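Local coordinates for DotU family type IV/VI secretion system protein (Acinetobacter baumannii, PDB 6Y4R), which forms the cytoplasmic domain of TssL, a key component of the type VI secretion system, and is probably part of the membrane complex that anchors the secretion machine, at residues Gln28-Arg31 with Glu32-Asp36; Asn39-Glu42 with Gln43-Lys47; Glu106-Glu109 with Gln110-Arg114; Phe125-Cys128 with Leu129-Phe133; Leu145-Leu148 with Val149-Val152. All coordinates share one frame; numbering follows the deposited sequence.

Contact 1. Residues Gln28-Arg31 with Glu32-Asp36; sequences QRFR and EKILD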
# COMPACT_ATOMS: atom_id res chain seq x y z
N GLN A 28 11.14 -15.96 0.05
CA GLN A 28 9.85 -16.65 -0.05
C GLN A 28 9.17 -16.82 1.30
O GLN A 28 7.93 -16.88 1.38
CB GLN A 28 10.00 -18.01 -0.74
CG GLN A 28 9.68 -18.01 -2.24
CD GLN A 28 8.24 -17.57 -2.56
OE1 GLN A 28 7.33 -17.73 -1.74
NE2 GLN A 28 8.04 -17.07 -3.78
N ARG A 29 9.93 -16.93 2.38
CA ARG A 29 9.31 -16.88 3.69
C ARG A 29 8.76 -15.49 3.96
O ARG A 29 7.69 -15.34 4.57
CB ARG A 29 10.33 -17.27 4.77
CG ARG A 29 9.75 -17.29 6.16
CD ARG A 29 10.72 -17.52 7.27
NE ARG A 29 11.95 -16.72 7.18
CZ ARG A 29 13.10 -17.01 7.78
NH1 ARG A 29 13.18 -18.09 8.53
NH2 ARG A 29 14.14 -16.21 7.63
N PHE A 30 9.48 -14.46 3.51
CA PHE A 30 9.01 -13.09 3.59
C PHE A 30 7.69 -12.90 2.86
O PHE A 30 6.81 -12.17 3.33
CB PHE A 30 10.10 -12.16 3.04
CG PHE A 30 9.75 -10.70 3.08
CD1 PHE A 30 9.80 -9.99 4.27
CD2 PHE A 30 9.34 -10.04 1.93
CE1 PHE A 30 9.47 -8.63 4.30
CE2 PHE A 30 9.02 -8.70 1.95
CZ PHE A 30 9.08 -7.99 3.15
N ARG A 31 7.51 -13.57 1.72
CA ARG A 31 6.30 -13.34 0.93
C ARG A 31 5.08 -13.99 1.59
O ARG A 31 3.98 -13.42 1.56
CB ARG A 31 6.46 -13.92 -0.48
CG ARG A 31 5.31 -13.60 -1.45
CD ARG A 31 5.49 -14.43 -2.68
NE ARG A 31 4.61 -14.03 -3.78
CZ ARG A 31 3.63 -14.78 -4.28
NH1 ARG A 31 3.39 -15.97 -3.77
NH2 ARG A 31 2.92 -14.33 -5.29
N GLU A 32 5.25 -15.20 2.14
CA GLU A 32 4.17 -15.86 2.86
C GLU A 32 3.85 -15.15 4.17
O GLU A 32 2.72 -15.24 4.66
CB GLU A 32 4.53 -17.34 3.08
CG GLU A 32 3.81 -18.11 4.23
CD GLU A 32 2.28 -17.97 4.25
OE1 GLU A 32 1.74 -17.61 5.33
OE2 GLU A 32 1.61 -18.21 3.22
N LYS A 33 4.80 -14.40 4.72
CA LYS A 33 4.49 -13.61 5.91
C LYS A 33 3.57 -12.44 5.57
O LYS A 33 2.64 -12.14 6.32
CB LYS A 33 5.78 -13.14 6.58
CG LYS A 33 5.60 -12.58 7.96
CD LYS A 33 6.79 -11.71 8.35
CE LYS A 33 8.08 -12.56 8.43
NZ LYS A 33 9.26 -11.83 9.01
N ILE A 34 3.78 -11.83 4.39
CA ILE A 34 2.89 -10.77 3.89
C ILE A 34 1.50 -11.32 3.61
O ILE A 34 0.48 -10.70 3.96
CB ILE A 34 3.49 -10.14 2.61
CG1 ILE A 34 4.89 -9.54 2.87
CG2 ILE A 34 2.51 -9.12 1.99
CD1 ILE A 34 4.91 -8.36 3.80
N LEU A 35 1.42 -12.48 2.95
CA LEU A 35 0.10 -13.05 2.64
C LEU A 35 -0.67 -13.40 3.90
O LEU A 35 -1.88 -13.18 3.97
CB LEU A 35 0.24 -14.29 1.75
CG LEU A 35 0.86 -14.11 0.36
CD1 LEU A 35 1.19 -15.47 -0.27
CD2 LEU A 35 -0.07 -13.29 -0.52
N ASP A 36 0.02 -13.90 4.93
CA ASP A 36 -0.70 -14.23 6.16
C ASP A 36 -1.07 -12.97 6.93
O ASP A 36 -2.09 -12.95 7.62
CB ASP A 36 0.13 -15.17 7.03
CG ASP A 36 -0.66 -15.76 8.18
OD1 ASP A 36 -1.91 -15.87 8.07
OD2 ASP A 36 -0.05 -16.12 9.21
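F30 lays its aromatic ring against the side chain of I34, one turn further along the amphipathic helix 27-47. I34 CG1 sits over one face of the ring, while the closest pair of side-chain atoms, F30 CZ and I34 CD1, is 4.2 Å apart. The ring takes this place because its CG stands anti to the backbone N (chi1 -179°), whereas I34 turns CG1 beside its own backbone N and so back toward the preceding turn. The pair is a plain case of i to i+4 packing on a buried helix face: F30 also meets I18 and W85, and I34 meets L14 and L90, so this side is covered by helices 9-19, 79-85 and 90-95.

A second i to i+4 pair combines polar and apolar character. R31 runs out as an extended chain that L35 crosses at a slant, with L35 CD1 4.2 Å from R31 NH1; the approach to the guanidinium is oblique. The strongest polar partner of R31 lies beyond the helix, where NH2 donates to the carbonyl O of S88, in the loop before helix 90-95; the side chain also packs on L90 and S93.

Beneath the side chains runs the ordinary ladder of backbone bonds. K33 N donates to R29 O at 3.0 Å, and I34 N to F30 O at 3.2 Å. The solvent-facing flank carries R29, E32 and K33, and the two like charges there keep some separation, R29 NE lying 5.9 Å from K33 NZ. In the same ladder L35 N reaches R31 O at 3.1 Å, and L35 CG rests 3.4 Å from that oxygen.

Contact 2. Residues Asn39-Glu42 with Gln43-Lys47; sequences NRFE and QQAKK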
# COMPACT_ATOMS: atom_id res chain seq x y z
N ASN A 39 -4.34 -11.74 5.31
CA ASN A 39 -5.52 -12.49 5.74
C ASN A 39 -5.87 -12.20 7.20
O ASN A 39 -7.05 -12.06 7.54
CB ASN A 39 -5.31 -13.99 5.52
CG ASN A 39 -5.17 -14.34 4.05
OD1 ASN A 39 -4.29 -15.12 3.68
ND2 ASN A 39 -5.95 -13.68 3.20
N ARG A 40 -4.86 -12.13 8.09
CA ARG A 40 -5.08 -11.61 9.44
C ARG A 40 -5.79 -10.26 9.41
O ARG A 40 -6.76 -10.03 10.13
CB ARG A 40 -3.76 -11.43 10.19
CG ARG A 40 -2.97 -12.66 10.37
CD ARG A 40 -2.76 -13.01 11.81
NE ARG A 40 -1.93 -14.21 11.90
CZ ARG A 40 -1.91 -15.04 12.93
NH1 ARG A 40 -2.69 -14.81 13.99
NH2 ARG A 40 -1.12 -16.10 12.91
N PHE A 41 -5.26 -9.33 8.61
CA PHE A 41 -5.86 -8.01 8.48
C PHE A 41 -7.29 -8.09 8.00
O PHE A 41 -8.14 -7.33 8.46
CB PHE A 41 -5.03 -7.14 7.52
CG PHE A 41 -5.79 -6.02 6.89
CD1 PHE A 41 -5.94 -5.98 5.53
CD2 PHE A 41 -6.31 -4.97 7.63
CE1 PHE A 41 -6.62 -4.93 4.92
CE2 PHE A 41 -7.00 -3.93 7.01
CZ PHE A 41 -7.14 -3.91 5.66
N GLU A 42 -7.59 -9.04 7.12
CA GLU A 42 -8.95 -9.09 6.58
C GLU A 42 -9.91 -9.68 7.60
O GLU A 42 -10.89 -9.03 7.98
CB GLU A 42 -8.91 -9.86 5.26
CG GLU A 42 -10.18 -10.06 4.51
CD GLU A 42 -9.83 -10.31 3.06
OE1 GLU A 42 -8.79 -9.75 2.62
OE2 GLU A 42 -10.55 -11.05 2.36
N GLN A 43 -9.59 -10.88 8.12
CA GLN A 43 -10.35 -11.47 9.23
C GLN A 43 -10.62 -10.47 10.36
O GLN A 43 -11.73 -10.43 10.90
CB GLN A 43 -9.61 -12.69 9.76
CG GLN A 43 -9.67 -12.89 11.27
CD GLN A 43 -8.61 -13.85 11.78
OE1 GLN A 43 -7.62 -14.13 11.09
NE2 GLN A 43 -8.82 -14.34 12.99
N GLN A 44 -9.61 -9.67 10.73
CA GLN A 44 -9.80 -8.71 11.82
C GLN A 44 -10.64 -7.51 11.38
O GLN A 44 -11.46 -7.01 12.15
CB GLN A 44 -8.45 -8.23 12.36
CG GLN A 44 -7.65 -9.29 13.11
CD GLN A 44 -6.44 -8.68 13.79
OE1 GLN A 44 -6.04 -7.56 13.48
NE2 GLN A 44 -5.87 -9.41 14.75
N ALA A 45 -10.42 -7.03 10.16
CA ALA A 45 -11.21 -5.89 9.68
C ALA A 45 -12.66 -6.29 9.42
O ALA A 45 -13.57 -5.48 9.63
CB ALA A 45 -10.58 -5.29 8.43
N LYS A 46 -12.89 -7.54 8.96
CA LYS A 46 -14.25 -8.02 8.77
C LYS A 46 -14.99 -8.15 10.10
O LYS A 46 -16.16 -7.75 10.17
CB LYS A 46 -14.27 -9.36 8.03
CG LYS A 46 -13.58 -9.41 6.69
CD LYS A 46 -14.15 -10.58 5.88
CE LYS A 46 -14.18 -11.89 6.71
NZ LYS A 46 -15.19 -12.84 6.10
N LYS A 47 -14.32 -8.59 11.17
CA LYS A 47 -14.99 -8.71 12.47
C LYS A 47 -15.24 -7.40 13.13
O LYS A 47 -16.09 -7.33 14.03
CB LYS A 47 -14.13 -9.32 13.57
CG LYS A 47 -14.14 -10.69 14.02
CD LYS A 47 -12.81 -11.16 14.08
CE LYS A 47 -12.98 -12.23 15.02
NZ LYS A 47 -11.70 -12.86 15.23
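The ring of F41 receives the methyl group of A45 obliquely, with F41 CE2 4.1 Å from A45 CB. This is an i to i+4 contact on the buried side of the amphipathic helix 27-47, near its C-terminal end. With CG anti to the backbone N (chi1 157°), the ring swings into an apolar setting supplied by L4 and L7 of helix 4-7, by L8 and by A58 of helix 52-71. The methyl of A45 touches not only the ring but also L7, I55 and F50.

Another flat group, the amide of Q43, belongs to the outer side. Its chain is extended beyond CG and passes back along the helix, leaving OE1 3.9 Å from R40 CA, a van der Waals approach. On a further flank E42 and K46 meet through their aliphatic parts, CG to CG at 4.1 Å, without pairing their charges: E42 OE2 and K46 NZ remain 6.2 Å apart. The carboxylate of E42 is directed instead to K59, with which OE1 forms a salt bridge to helix 52-71.

The backbone holds this pattern in step. Q43 N donates to N39 O and Q44 N to R40 O, both at 2.9 Å. K46 N donates to E42 O at 2.7 Å with an N-H...O angle of 166°.

Contact 3. Residues Glu106-Glu109 with Gln110-Arg114; sequences EILE and QLRSR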
# COMPACT_ATOMS: atom_id res chain seq x y z
N GLU A 106 -7.04 6.36 -9.34
CA GLU A 106 -8.48 6.35 -9.61
C GLU A 106 -9.27 6.05 -8.35
O GLU A 106 -10.25 6.75 -8.04
CB GLU A 106 -8.79 5.31 -10.68
CG GLU A 106 -7.96 5.49 -11.92
CD GLU A 106 -8.59 4.89 -13.17
OE1 GLU A 106 -8.33 5.39 -14.29
OE2 GLU A 106 -9.32 3.87 -13.05
N ILE A 107 -8.86 5.02 -7.61
CA ILE A 107 -9.49 4.66 -6.33
C ILE A 107 -9.32 5.80 -5.32
O ILE A 107 -10.21 6.07 -4.50
CB ILE A 107 -8.93 3.32 -5.80
CG1 ILE A 107 -9.13 2.21 -6.87
CG2 ILE A 107 -9.56 2.97 -4.46
CD1 ILE A 107 -8.52 0.86 -6.55
N LEU A 108 -8.17 6.47 -5.35
CA LEU A 108 -7.97 7.56 -4.42
C LEU A 108 -8.94 8.69 -4.69
O LEU A 108 -9.52 9.25 -3.75
CB LEU A 108 -6.52 8.05 -4.50
CG LEU A 108 -6.14 9.29 -3.70
CD1 LEU A 108 -6.03 8.92 -2.23
CD2 LEU A 108 -4.83 9.85 -4.20
N GLU A 109 -9.22 8.98 -5.98
CA GLU A 109 -10.15 10.06 -6.31
C GLU A 109 -11.58 9.71 -5.93
O GLU A 109 -12.38 10.61 -5.62
CB GLU A 109 -10.08 10.39 -7.81
CG GLU A 109 -8.71 10.67 -8.40
CD GLU A 109 -8.06 11.94 -7.89
OE1 GLU A 109 -8.70 12.70 -7.16
OE2 GLU A 109 -6.87 12.18 -8.21
N GLN A 110 -11.93 8.41 -5.97
CA GLN A 110 -13.23 7.98 -5.49
C GLN A 110 -13.38 8.19 -3.99
O GLN A 110 -14.47 8.56 -3.52
CB GLN A 110 -13.48 6.50 -5.82
CG GLN A 110 -13.44 6.16 -7.29
CD GLN A 110 -13.62 4.65 -7.53
OE1 GLN A 110 -12.64 3.90 -7.69
NE2 GLN A 110 -14.88 4.21 -7.54
N LEU A 111 -12.30 7.96 -3.21
CA LEU A 111 -12.36 8.07 -1.75
C LEU A 111 -12.31 9.51 -1.28
O LEU A 111 -12.92 9.85 -0.26
CB LEU A 111 -11.24 7.30 -1.07
CG LEU A 111 -10.97 5.87 -1.44
CD1 LEU A 111 -9.61 5.40 -0.81
CD2 LEU A 111 -12.20 5.11 -0.99
N ARG A 112 -11.55 10.36 -1.98
CA ARG A 112 -11.58 11.78 -1.66
C ARG A 112 -13.00 12.29 -1.83
O ARG A 112 -13.49 13.08 -1.00
CB ARG A 112 -10.62 12.55 -2.57
CG ARG A 112 -9.15 12.22 -2.41
CD ARG A 112 -8.26 12.94 -3.44
NE ARG A 112 -8.13 14.37 -3.14
CZ ARG A 112 -7.65 15.28 -3.98
NH1 ARG A 112 -7.24 14.93 -5.18
NH2 ARG A 112 -7.58 16.56 -3.61
N SER A 113 -13.69 11.83 -2.88
CA SER A 113 -15.06 12.24 -3.16
C SER A 113 -16.03 11.76 -2.08
O SER A 113 -17.02 12.44 -1.78
CB SER A 113 -15.49 11.71 -4.52
OG SER A 113 -15.86 10.35 -4.44
N ARG A 114 -15.82 10.54 -1.57
CA ARG A 114 -16.72 10.02 -0.55
C ARG A 114 -16.41 10.53 0.85
O ARG A 114 -17.22 10.30 1.75
CB ARG A 114 -16.72 8.49 -0.53
CG ARG A 114 -17.29 7.86 -1.79
CD ARG A 114 -18.80 8.04 -1.87
NE ARG A 114 -19.49 7.69 -0.63
CZ ARG A 114 -19.75 6.46 -0.20
NH1 ARG A 114 -19.32 5.40 -0.88
NH2 ARG A 114 -20.39 6.29 0.95
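E106, on the middle turns of helix 100-114, meets Q110 through its carbonyl O, which touches both the backbone and the side chain of the glutamine. This oxygen accepts Q110 N at 3.1 Å, and Q110 CG passes close to it. I107 comes next. Its CG1 is 4.0 Å from Q110 OE1, and its CG2 lies 4.4 Å from L111 CD1, a loose apolar touch. On the buried side I107 packs on F125 and Y60, so this residue joins the helix to helices 119-130 and 52-71.

L108 CG lies 4.2 Å from R112 CD, on the aliphatic shaft of the arginine. The carbonyl O of L108 takes R112 N at 2.9 Å and, more weakly, L111 N. Finally, E109 reaches forward to R112. Its chain bends at chi2 (-67°), bringing the carboxylate alongside the arginine; the two side chains run side by side in the same direction. E109 OE1 and R112 NH1 form a salt bridge at 3.3 Å, but the hydrogen bond within it is weak, and the carboxylate and guanidinium planes are turned 48° apart.

R112 is also tied through NE to E155 of helix 143-159. One guanidinium therefore faces two carboxylates, an i to i+3 partner within its helix and another across a helix interface, an arrangement that would be expected to favour its positive charge and to restrain its rotation.

Contact 4. Residues Phe125-Cys128 with Leu129-Phe133; sequences FHYC and LLLGF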
# COMPACT_ATOMS: atom_id res chain seq x y z
N PHE A 125 -4.68 5.04 1.93
CA PHE A 125 -4.09 5.47 0.67
C PHE A 125 -3.15 6.65 0.84
O PHE A 125 -2.15 6.75 0.12
CB PHE A 125 -5.16 5.83 -0.35
CG PHE A 125 -5.68 4.67 -1.15
CD1 PHE A 125 -6.38 3.65 -0.54
CD2 PHE A 125 -5.45 4.59 -2.52
CE1 PHE A 125 -6.86 2.58 -1.29
CE2 PHE A 125 -5.92 3.52 -3.25
CZ PHE A 125 -6.62 2.53 -2.64
N HIS A 126 -3.45 7.56 1.78
CA HIS A 126 -2.54 8.66 2.10
C HIS A 126 -1.25 8.14 2.73
O HIS A 126 -0.15 8.59 2.38
CB HIS A 126 -3.24 9.65 3.04
CG HIS A 126 -2.35 10.74 3.57
ND1 HIS A 126 -1.95 10.79 4.89
CD2 HIS A 126 -1.82 11.84 2.97
CE1 HIS A 126 -1.21 11.87 5.08
NE2 HIS A 126 -1.11 12.52 3.93
N TYR A 127 -1.37 7.18 3.64
CA TYR A 127 -0.19 6.63 4.33
C TYR A 127 0.71 5.84 3.40
O TYR A 127 1.93 5.82 3.59
CB TYR A 127 -0.65 5.79 5.52
CG TYR A 127 0.45 5.46 6.48
CD1 TYR A 127 1.11 6.47 7.17
CD2 TYR A 127 0.79 4.16 6.76
CE1 TYR A 127 2.13 6.17 8.06
CE2 TYR A 127 1.80 3.84 7.66
CZ TYR A 127 2.47 4.86 8.31
OH TYR A 127 3.47 4.56 9.21
N CYS A 128 0.15 5.16 2.40
CA CYS A 128 0.99 4.55 1.38
C CYS A 128 1.73 5.62 0.58
O CYS A 128 2.86 5.40 0.12
CB CYS A 128 0.14 3.68 0.47
SG CYS A 128 -0.59 2.27 1.33
N LEU A 129 1.10 6.78 0.37
CA LEU A 129 1.80 7.86 -0.31
C LEU A 129 2.94 8.44 0.55
O LEU A 129 4.03 8.70 0.01
CB LEU A 129 0.81 8.96 -0.72
CG LEU A 129 -0.21 8.57 -1.81
CD1 LEU A 129 -1.41 9.51 -1.88
CD2 LEU A 129 0.48 8.50 -3.17
N LEU A 130 2.75 8.59 1.88
CA LEU A 130 3.86 9.06 2.72
C LEU A 130 4.98 8.03 2.86
O LEU A 130 6.12 8.42 3.13
CB LEU A 130 3.42 9.47 4.14
CG LEU A 130 2.30 10.45 4.48
CD1 LEU A 130 1.92 10.36 5.97
CD2 LEU A 130 2.79 11.82 4.13
N LEU A 131 4.70 6.73 2.68
CA LEU A 131 5.76 5.72 2.73
C LEU A 131 6.37 5.42 1.36
O LEU A 131 6.94 4.34 1.16
CB LEU A 131 5.27 4.43 3.38
CG LEU A 131 4.64 4.45 4.77
CD1 LEU A 131 4.28 2.99 5.19
CD2 LEU A 131 5.57 5.13 5.78
N GLY A 132 6.23 6.33 0.40
CA GLY A 132 7.06 6.35 -0.79
C GLY A 132 6.40 5.88 -2.07
O GLY A 132 7.04 5.93 -3.13
N PHE A 133 5.13 5.50 -2.02
CA PHE A 133 4.46 5.06 -3.23
C PHE A 133 4.30 6.23 -4.19
O PHE A 133 3.80 7.29 -3.81
CB PHE A 133 3.10 4.44 -2.91
CG PHE A 133 2.35 3.98 -4.14
CD1 PHE A 133 2.47 2.68 -4.61
CD2 PHE A 133 1.54 4.86 -4.85
CE1 PHE A 133 1.80 2.26 -5.75
CE2 PHE A 133 0.86 4.43 -5.99
CZ PHE A 133 0.99 3.13 -6.43
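Y127 and H126 each offer a ring face to a leucine from the next turn, just where helix 119-130 ends in a Schellman motif. L131 CG stands 4.2 Å from the centroid of the Y127 ring, 14° off the ring normal, a CH-pi contact; its CD1 comes to 3.6 Å from Y127 CE2. L130 treats H126 likewise, with CG 4.2 Å from the imidazole centroid, displaced toward the rim. L130 CD1 also brushes Y127 CD1, the two side chains crossing at about a right angle, so L130 touches both rings, over a face of H126 and obliquely at Y127.

The torsions suit this overlap: both aromatic residues hold CG anti to the backbone N, whereas both leucines place CG anti to the carbonyl carbon and hence lean back over the turn before. The backbone adds its own restraint, since L130 N donates to H126 O at 2.9 Å.

Further out lies the surrounding fold. Y127 meets F12 edge-to-face, H126 touches I156, and L129 packs on F105. F125 and F133 both approach F104, and the F133 ring is stacked on it. The chain can turn to deliver F133 there because L131 leaves the helical conformation and G132, with phi 106°, serves as the C-prime residue. G132 N donates to L129 O at 3.3 Å, and the wider loop is closed by F133 N, whose hydrogen bond to C128 O measures 3.1 Å.

Contact 5. Residues Leu145-Leu148 with Val149-Val152; sequences LNHL and VARV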
# COMPACT_ATOMS: atom_id res chain seq x y z
N LEU A 145 3.28 15.14 -7.39
CA LEU A 145 2.89 14.11 -6.43
C LEU A 145 2.99 14.62 -4.99
O LEU A 145 2.12 14.32 -4.17
CB LEU A 145 3.74 12.86 -6.61
CG LEU A 145 3.53 11.78 -5.55
CD1 LEU A 145 2.19 11.07 -5.78
CD2 LEU A 145 4.68 10.81 -5.57
N ASN A 146 3.99 15.44 -4.68
CA ASN A 146 4.03 16.01 -3.34
C ASN A 146 2.83 16.90 -3.07
O ASN A 146 2.25 16.86 -1.98
CB ASN A 146 5.34 16.77 -3.14
CG ASN A 146 6.54 15.85 -3.00
OD1 ASN A 146 6.41 14.61 -2.88
ND2 ASN A 146 7.72 16.44 -3.09
N HIS A 147 2.42 17.71 -4.05
CA HIS A 147 1.25 18.53 -3.79
C HIS A 147 0.01 17.66 -3.62
O HIS A 147 -0.86 17.98 -2.81
CB HIS A 147 1.07 19.63 -4.84
CG HIS A 147 0.60 20.91 -4.24
ND1 HIS A 147 0.49 22.09 -4.94
CD2 HIS A 147 0.22 21.19 -2.97
CE1 HIS A 147 0.06 23.04 -4.12
NE2 HIS A 147 -0.12 22.52 -2.92
N LEU A 148 -0.09 16.55 -4.35
CA LEU A 148 -1.25 15.68 -4.15
C LEU A 148 -1.24 15.07 -2.75
O LEU A 148 -2.27 15.03 -2.07
CB LEU A 148 -1.30 14.57 -5.20
CG LEU A 148 -2.14 13.34 -4.85
CD1 LEU A 148 -3.59 13.68 -4.82
CD2 LEU A 148 -1.91 12.31 -5.90
N VAL A 149 -0.06 14.62 -2.29
CA VAL A 149 0.04 14.07 -0.95
C VAL A 149 -0.31 15.12 0.09
O VAL A 149 -0.97 14.83 1.09
CB VAL A 149 1.45 13.50 -0.72
CG1 VAL A 149 1.56 12.91 0.68
CG2 VAL A 149 1.79 12.46 -1.78
N ALA A 150 0.11 16.37 -0.16
CA ALA A 150 -0.13 17.43 0.81
C ALA A 150 -1.61 17.68 1.02
O ALA A 150 -2.06 17.85 2.16
CB ALA A 150 0.57 18.70 0.35
N ARG A 151 -2.40 17.71 -0.06
CA ARG A 151 -3.81 18.07 0.06
C ARG A 151 -4.71 16.91 0.44
O ARG A 151 -5.73 17.13 1.10
CB ARG A 151 -4.35 18.65 -1.23
CG ARG A 151 -3.32 19.24 -2.11
CD ARG A 151 -3.88 19.59 -3.42
NE ARG A 151 -3.02 20.56 -4.11
CZ ARG A 151 -3.28 21.13 -5.27
NH1 ARG A 151 -4.40 20.86 -5.89
NH2 ARG A 151 -2.41 21.99 -5.77
N VAL A 152 -4.40 15.69 0.02
CA VAL A 152 -5.13 14.58 0.58
C VAL A 152 -4.93 14.56 2.08
O VAL A 152 -5.85 14.28 2.85
CB VAL A 152 -4.70 13.26 -0.08
CG1 VAL A 152 -5.48 12.09 0.47
CG2 VAL A 152 -4.90 13.34 -1.57
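L148 O is approached by two backbone amides of the next turn. V152 N makes the principal bond, at 3.1 Å and nearly straight, with an N-H...O angle of 173°; R151 N adds a weak one from 3.4 Å. The earlier carbonyls follow the usual helical pattern, L145 O accepting V149 N and N146 O accepting A150 N, each at 2.9 Å.

Two i to i+4 apolar pairs form the inward-facing strip. L148 and V152 lie side by side and point the same way, with CD1 of the leucine 3.5 Å from CG2 of the valine. V149 places CG2 anti to its carbonyl carbon, beside the backbone N, and so turns it back toward L145, whose CG is 4.2 Å away.

The other flank is exposed and carries H147 and R151. R151 passes over one face of the H147 imidazole with NH2, toward the rim of the ring, and the ring and guanidinium planes stand 82° apart. The position of R151 is somewhat doubtful, because its CG is modelled too close to H147 O. A150 CB meets the edge of the same ring, near its plane.

The apolar strip settles against two helices: L145 and L148 reach F105 of helix 100-114, and L148 and V152 border R112 of the same helix, whereas V149 meets L129 and L130 and V152 meets L122 on helix 119-130.

In the fold
All five contacts rest mainly on i to i+3 and i to i+4 packing along helices, with contact 4 adding a helix terminus. All straddle the surface, but contact 4 has the largest buried share, five of nine touching residues, and its centre lies about 7 Å from that of the chain, against 15 to 16 Å for the others. Contacts 1 and 2 share helix 27-47, and each sends one polar end to a neighbouring part of the fold, S88 in a loop and K59 on helix 52-71. Both lie opposite contact 5 across the chain's centre. Contacts 3, 4 and 5 pack against one another, largely through apolar side chains of three helices. Contact 3 alone pairs charges across its segments.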